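Local coordinates for protein 1-deoxy-D-xylulose 5-phosphate reductoisomerase (Moraxella catarrhalis, PDB 4ZQG) that catalyses the NAD(P)H-dependent conversion of 1-deoxy-D-xylulose 5-phosphate to 2-C-methyl-D-erythritol 4-phosphate in the MEP pathway and is bound here by fosmidomycin, at residues N31-H36 against H286-P291; P56-T61 against A93-V98. All blocks are in the same frame, centred on the assembly; numbering follows the deposited sequence.

Contact 1: N31-H36 against H286-P291; sequences NRYRIH and HALAYP
Tyr33, at the start of strand 33-39, faces Leu288 and Ala289 in the last turn of helix 281-289, and the backbones stay well apart: the CA atoms of Tyr33 and Leu288 are 9.2 Å from each other. Side chains fill the gap, chiefly that of Tyr33. Its CG is anti to the carbonyl carbon (chi1 -59°), and the ring reaches out to place its phenol end against the helix. Tyr33 OH gives a weak hydrogen bond to Leu288 O, at 3.4 Å. Tyr33 OH also lies 3.6 Å from Ala289 CA, with Ala289 CB close by. On the apolar side, Leu288 CB lies 4.1 Å from Tyr33 CZ, and the two side chains run at a slant to each other. The hydroxyl rests against the last turn, touching Leu288 CB and Ala289 CA.

Arg32 extends in the same direction from the residue before. Arg32 CG packs over one face of the Tyr33 ring, offset toward the rim and 3.8 Å above its plane. The guanidinium only brushes the helix, with Arg32 NH1 4.3 Å from Ala289 CB. Its stronger partner is Glu292, just past the helix segment, which takes a salt bridge from NH2. This salt bridge joins the residue before the strand to the residue just after segment 286-291.

The helix ends here: Tyr290 leaves helical geometry, and a cis peptide bond precedes Pro291. Strand 33-39 pairs with strand 7-12 in the parallel sheet of the Rossmann-like nucleotide-binding domain. Helix 17-26 lines the same space, with Ile26 against Tyr33 and Ile25 against Leu288. Leu125 of strand 123-126 also touches Leu288, so helix 281-289 packs against several elements of this domain.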
loop_
_atom_site.group_PDB
_atom_site.type_symbol
_atom_site.label_atom_id
_atom_site.label_comp_id
_atom_site.label_asym_id
_atom_site.label_seq_id
_atom_site.Cartn_x
_atom_site.Cartn_y
_atom_site.Cartn_z
ATOM N N ASN A 31 -28.019 -10.442 -4.356
ATOM C CA ASN A 31 -27.931 -11.843 -4.775
ATOM C C ASN A 31 -26.529 -12.385 -4.773
ATOM O O ASN A 31 -26.135 -13.128 -5.669
ATOM C CB ASN A 31 -28.557 -12.043 -6.170
ATOM C CG ASN A 31 -30.064 -11.839 -6.175
ATOM O OD1 ASN A 31 -30.596 -11.265 -7.116
ATOM N ND2 ASN A 31 -30.756 -12.302 -5.126
ATOM N N ARG A 32 -25.781 -11.999 -3.755
ATOM C CA ARG A 32 -24.423 -12.447 -3.550
ATOM C C ARG A 32 -24.321 -13.182 -2.205
ATOM O O ARG A 32 -23.607 -14.171 -2.072
ATOM C CB ARG A 32 -23.512 -11.202 -3.587
ATOM C CG ARG A 32 -22.054 -11.443 -3.921
ATOM C CD ARG A 32 -21.358 -10.150 -4.334
ATOM N NE ARG A 32 -20.409 -10.373 -5.426
ATOM C CZ ARG A 32 -19.245 -11.015 -5.301
ATOM N NH1 ARG A 32 -18.852 -11.515 -4.126
ATOM N NH2 ARG A 32 -18.460 -11.171 -6.365
ATOM N N TYR A 33 -25.044 -12.673 -1.217
ATOM C CA TYR A 33 -24.974 -13.121 0.151
ATOM C C TYR A 33 -26.363 -13.511 0.599
ATOM O O TYR A 33 -27.313 -12.883 0.209
ATOM C CB TYR A 33 -24.441 -11.975 1.014
ATOM C CG TYR A 33 -23.067 -11.527 0.555
ATOM C CD1 TYR A 33 -21.979 -12.379 0.698
ATOM C CD2 TYR A 33 -22.862 -10.289 -0.038
ATOM C CE1 TYR A 33 -20.714 -12.021 0.275
ATOM C CE2 TYR A 33 -21.593 -9.916 -0.483
ATOM C CZ TYR A 33 -20.512 -10.795 -0.317
ATOM O OH TYR A 33 -19.229 -10.502 -0.743
ATOM N N ARG A 34 -26.462 -14.559 1.401
ATOM C CA ARG A 34 -27.698 -15.010 2.022
ATOM C C ARG A 34 -27.529 -14.859 3.535
ATOM O O ARG A 34 -26.575 -15.384 4.087
ATOM C CB ARG A 34 -27.957 -16.501 1.664
ATOM C CG ARG A 34 -29.097 -17.153 2.443
ATOM C CD ARG A 34 -29.446 -18.584 2.014
ATOM N NE ARG A 34 -28.636 -19.592 2.705
ATOM C CZ ARG A 34 -28.796 -19.970 3.972
ATOM N NH1 ARG A 34 -29.748 -19.433 4.744
ATOM N NH2 ARG A 34 -27.981 -20.892 4.472
ATOM N N ILE A 35 -28.453 -14.190 4.215
ATOM C CA ILE A 35 -28.385 -14.095 5.672
ATOM C C ILE A 35 -28.987 -15.327 6.328
ATOM O O ILE A 35 -30.147 -15.548 6.263
ATOM C CB ILE A 35 -29.153 -12.904 6.224
ATOM C CG1 ILE A 35 -28.761 -11.597 5.541
ATOM C CG2 ILE A 35 -28.950 -12.821 7.718
ATOM C CD1 ILE A 35 -27.299 -11.363 5.407
ATOM N N HIS A 36 -28.190 -16.134 6.981
ATOM C CA HIS A 36 -28.703 -17.277 7.669
ATOM C C HIS A 36 -29.020 -16.928 9.106
ATOM O O HIS A 36 -29.947 -17.491 9.659
ATOM C CB HIS A 36 -27.676 -18.373 7.609
ATOM C CG HIS A 36 -28.058 -19.597 8.357
ATOM N ND1 HIS A 36 -28.823 -20.596 7.799
ATOM C CD2 HIS A 36 -27.753 -20.000 9.612
ATOM C CE1 HIS A 36 -28.987 -21.557 8.690
ATOM N NE2 HIS A 36 -28.323 -21.232 9.785
ATOM N N HIS A 286 -14.018 -5.516 1.777
ATOM C CA HIS A 286 -12.818 -6.242 1.409
ATOM C C HIS A 286 -12.836 -7.646 1.983
ATOM O O HIS A 286 -12.547 -8.622 1.289
ATOM C CB HIS A 286 -11.555 -5.550 1.942
ATOM C CG HIS A 286 -10.334 -6.410 1.838
ATOM N ND1 HIS A 286 -9.852 -7.161 2.892
ATOM C CD2 HIS A 286 -9.513 -6.661 0.792
ATOM C CE1 HIS A 286 -8.811 -7.862 2.491
ATOM N NE2 HIS A 286 -8.577 -7.564 1.226
ATOM N N ALA A 287 -13.169 -7.741 3.264
ATOM C CA ALA A 287 -13.165 -9.021 3.907
ATOM C C ALA A 287 -14.301 -9.934 3.410
ATOM O O ALA A 287 -14.085 -11.134 3.266
ATOM C CB ALA A 287 -13.240 -8.824 5.392
ATOM N N LEU A 288 -15.488 -9.371 3.131
ATOM C CA LEU A 288 -16.596 -10.143 2.599
ATOM C C LEU A 288 -16.313 -10.733 1.243
ATOM O O LEU A 288 -16.624 -11.891 0.981
ATOM C CB LEU A 288 -17.844 -9.304 2.458
ATOM C CG LEU A 288 -18.696 -9.179 3.722
ATOM C CD1 LEU A 288 -19.778 -8.152 3.481
ATOM C CD2 LEU A 288 -19.317 -10.508 4.094
ATOM N N ALA A 289 -15.761 -9.944 0.340
ATOM C CA ALA A 289 -15.636 -10.427 -1.012
ATOM C C ALA A 289 -14.337 -11.163 -1.259
ATOM O O ALA A 289 -14.209 -11.802 -2.281
ATOM C CB ALA A 289 -15.793 -9.298 -1.970
ATOM N N TYR A 290 -13.389 -11.099 -0.323
ATOM C CA TYR A 290 -12.049 -11.647 -0.540
ATOM C C TYR A 290 -12.125 -13.065 -1.105
ATOM O O TYR A 290 -12.964 -13.851 -0.659
ATOM C CB TYR A 290 -11.280 -11.640 0.775
ATOM C CG TYR A 290 -9.869 -12.103 0.646
ATOM C CD1 TYR A 290 -8.827 -11.193 0.589
ATOM C CD2 TYR A 290 -9.557 -13.470 0.593
ATOM C CE1 TYR A 290 -7.515 -11.638 0.456
ATOM C CE2 TYR A 290 -8.255 -13.902 0.478
ATOM C CZ TYR A 290 -7.242 -12.979 0.408
ATOM O OH TYR A 290 -5.938 -13.398 0.267
ATOM N N PRO A 291 -11.287 -13.425 -2.091
ATOM C CA PRO A 291 -10.229 -12.614 -2.672
ATOM C C PRO A 291 -10.685 -11.642 -3.784
ATOM O O PRO A 291 -9.863 -10.955 -4.396
ATOM C CB PRO A 291 -9.337 -13.679 -3.279
ATOM C CG PRO A 291 -10.329 -14.664 -3.808
ATOM C CD PRO A 291 -11.449 -14.689 -2.827
#

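Contact 2: P56-T61 against A93-V98; sequences PVKICT and ASDEAV
Lys58 and Asp95 carry this contact by themselves, their side chains coming from opposite directions. Lys58 NZ and Asp95 OD2 form a salt bridge, with a modelled distance of 2.5 Å that is doubtfully short. The lysine chain is extended beyond CG, which carries its ammonium group across the gap between backbones; the nearest CA atoms, those of Lys58 and Asp95, are 10.1 Å apart.

The carboxylate has further partners. Asp95 OD1 uses its anti lone pair, the one turned away from OD2, to accept from Ala97 N at 2.7 Å with an N-H...O angle of 159°. This closes an Asx turn. It accompanies a type I beta turn from Asp95 to Val98, in which Val98 N bonds to Asp95 O at 3.0 Å. OD2 has a second partner in His36 NE2. Lys58 NZ makes a further salt bridge to Glu91 of helix 85-93, so the ammonium group is shared by two acidic side chains.

The arrangement ties strand 58-61, second from the edge of the parallel sheet, to the connection between helix 85-93 and strand 100-103, within the Rossmann-like alpha/beta domain.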
loop_
_atom_site.group_PDB
_atom_site.type_symbol
_atom_site.label_atom_id
_atom_site.label_comp_id
_atom_site.label_asym_id
_atom_site.label_seq_id
_atom_site.Cartn_x
_atom_site.Cartn_y
_atom_site.Cartn_z
ATOM N N PRO A 56 -34.191 -14.347 8.211
ATOM C CA PRO A 56 -33.131 -15.259 8.573
ATOM C C PRO A 56 -33.674 -16.576 9.078
ATOM O O PRO A 56 -34.762 -16.613 9.639
ATOM C CB PRO A 56 -32.466 -14.559 9.742
ATOM C CG PRO A 56 -33.505 -13.746 10.336
ATOM C CD PRO A 56 -34.262 -13.226 9.159
ATOM N N VAL A 57 -32.901 -17.639 8.912
ATOM C CA VAL A 57 -33.281 -18.925 9.439
ATOM C C VAL A 57 -33.266 -18.908 10.958
ATOM O O VAL A 57 -34.110 -19.490 11.570
ATOM C CB VAL A 57 -32.408 -20.053 8.850
ATOM C CG1 VAL A 57 -32.800 -21.398 9.422
ATOM C CG2 VAL A 57 -32.537 -20.068 7.335
ATOM N N LYS A 58 -32.317 -18.228 11.580
ATOM C CA LYS A 58 -32.205 -18.226 13.043
ATOM C C LYS A 58 -31.813 -16.868 13.524
ATOM O O LYS A 58 -31.094 -16.154 12.844
ATOM C CB LYS A 58 -31.112 -19.202 13.529
ATOM C CG LYS A 58 -31.067 -20.552 12.836
ATOM C CD LYS A 58 -30.230 -21.565 13.625
ATOM C CE LYS A 58 -30.323 -22.950 12.985
ATOM N NZ LYS A 58 -29.285 -23.869 13.496
ATOM N N ILE A 59 -32.249 -16.519 14.715
ATOM C CA ILE A 59 -31.723 -15.345 15.399
ATOM C C ILE A 59 -31.567 -15.709 16.864
ATOM O O ILE A 59 -32.136 -16.700 17.316
ATOM C CB ILE A 59 -32.619 -14.105 15.260
ATOM C CG1 ILE A 59 -33.954 -14.355 15.986
ATOM C CG2 ILE A 59 -32.803 -13.769 13.797
ATOM C CD1 ILE A 59 -35.029 -13.327 15.686
ATOM N N CYS A 60 -30.777 -14.925 17.588
ATOM C CA CYS A 60 -30.442 -15.208 18.962
ATOM C C CYS A 60 -30.454 -13.911 19.686
ATOM O O CYS A 60 -29.961 -12.922 19.148
ATOM C CB CYS A 60 -29.028 -15.806 19.042
ATOM S SG CYS A 60 -28.436 -16.164 20.714
ATOM N N THR A 61 -30.969 -13.906 20.911
ATOM C CA THR A 61 -30.947 -12.704 21.757
ATOM C C THR A 61 -30.537 -13.067 23.164
ATOM O O THR A 61 -30.181 -14.233 23.436
ATOM C CB THR A 61 -32.307 -11.974 21.746
ATOM O OG1 THR A 61 -32.242 -10.785 22.533
ATOM C CG2 THR A 61 -33.404 -12.857 22.283
ATOM N N ALA A 93 -22.804 -20.076 15.302
ATOM C CA ALA A 93 -21.409 -20.068 14.880
ATOM C C ALA A 93 -20.911 -21.381 14.309
ATOM O O ALA A 93 -19.981 -21.356 13.506
ATOM C CB ALA A 93 -20.513 -19.631 16.014
ATOM N N SER A 94 -21.503 -22.518 14.704
ATOM C CA SER A 94 -21.065 -23.831 14.196
ATOM C C SER A 94 -22.051 -24.500 13.267
ATOM O O SER A 94 -21.876 -25.655 12.875
ATOM C CB SER A 94 -20.736 -24.778 15.349
ATOM O OG SER A 94 -21.803 -24.892 16.241
ATOM N N ASP A 95 -23.060 -23.753 12.877
ATOM C CA ASP A 95 -24.157 -24.275 12.116
ATOM C C ASP A 95 -23.638 -24.801 10.783
ATOM O O ASP A 95 -22.912 -24.113 10.048
ATOM C CB ASP A 95 -25.200 -23.150 11.967
ATOM C CG ASP A 95 -26.488 -23.602 11.327
ATOM O OD1 ASP A 95 -26.403 -24.286 10.285
ATOM O OD2 ASP A 95 -27.578 -23.215 11.852
ATOM N N GLU A 96 -24.037 -26.034 10.468
ATOM C CA GLU A 96 -23.581 -26.718 9.252
ATOM C C GLU A 96 -23.944 -25.894 8.021
ATOM O O GLU A 96 -23.262 -25.942 7.036
ATOM C CB GLU A 96 -24.144 -28.146 9.199
ATOM C CG GLU A 96 -23.843 -28.957 7.941
ATOM N N ALA A 97 -24.993 -25.091 8.113
ATOM C CA ALA A 97 -25.489 -24.330 6.963
ATOM C C ALA A 97 -24.887 -22.951 6.776
ATOM O O ALA A 97 -25.225 -22.278 5.804
ATOM C CB ALA A 97 -27.013 -24.196 7.065
ATOM N N VAL A 98 -24.042 -22.531 7.715
ATOM C CA VAL A 98 -23.383 -21.222 7.680
ATOM C C VAL A 98 -22.006 -21.327 7.031
ATOM O O VAL A 98 -21.176 -22.117 7.464
ATOM C CB VAL A 98 -23.169 -20.713 9.111
ATOM C CG1 VAL A 98 -22.333 -19.466 9.134
ATOM C CG2 VAL A 98 -24.474 -20.409 9.765
#

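Contacts 1 and 2 meet at His36, the last residue of segment 31-36. His36 NE2 lies 3.0 Å from Asp95 OD2 and His36 O 3.1 Å from Lys58 N, both probable hydrogen bonds. The second is a backbone link between neighbouring strands 33-39 and 58-61. His36 CD2 also packs against Val98 CG2. The contact centres are 16 Å apart. Contact 1 joins the nucleotide-binding domain to the end of helix 281-289. Contact 2 stays within that domain. The magnesium ligands Asp154, Glu156 and Glu235 lie in neither contact. The Leu288 side chain in contact 1 is about 14 Å from the bound NAD.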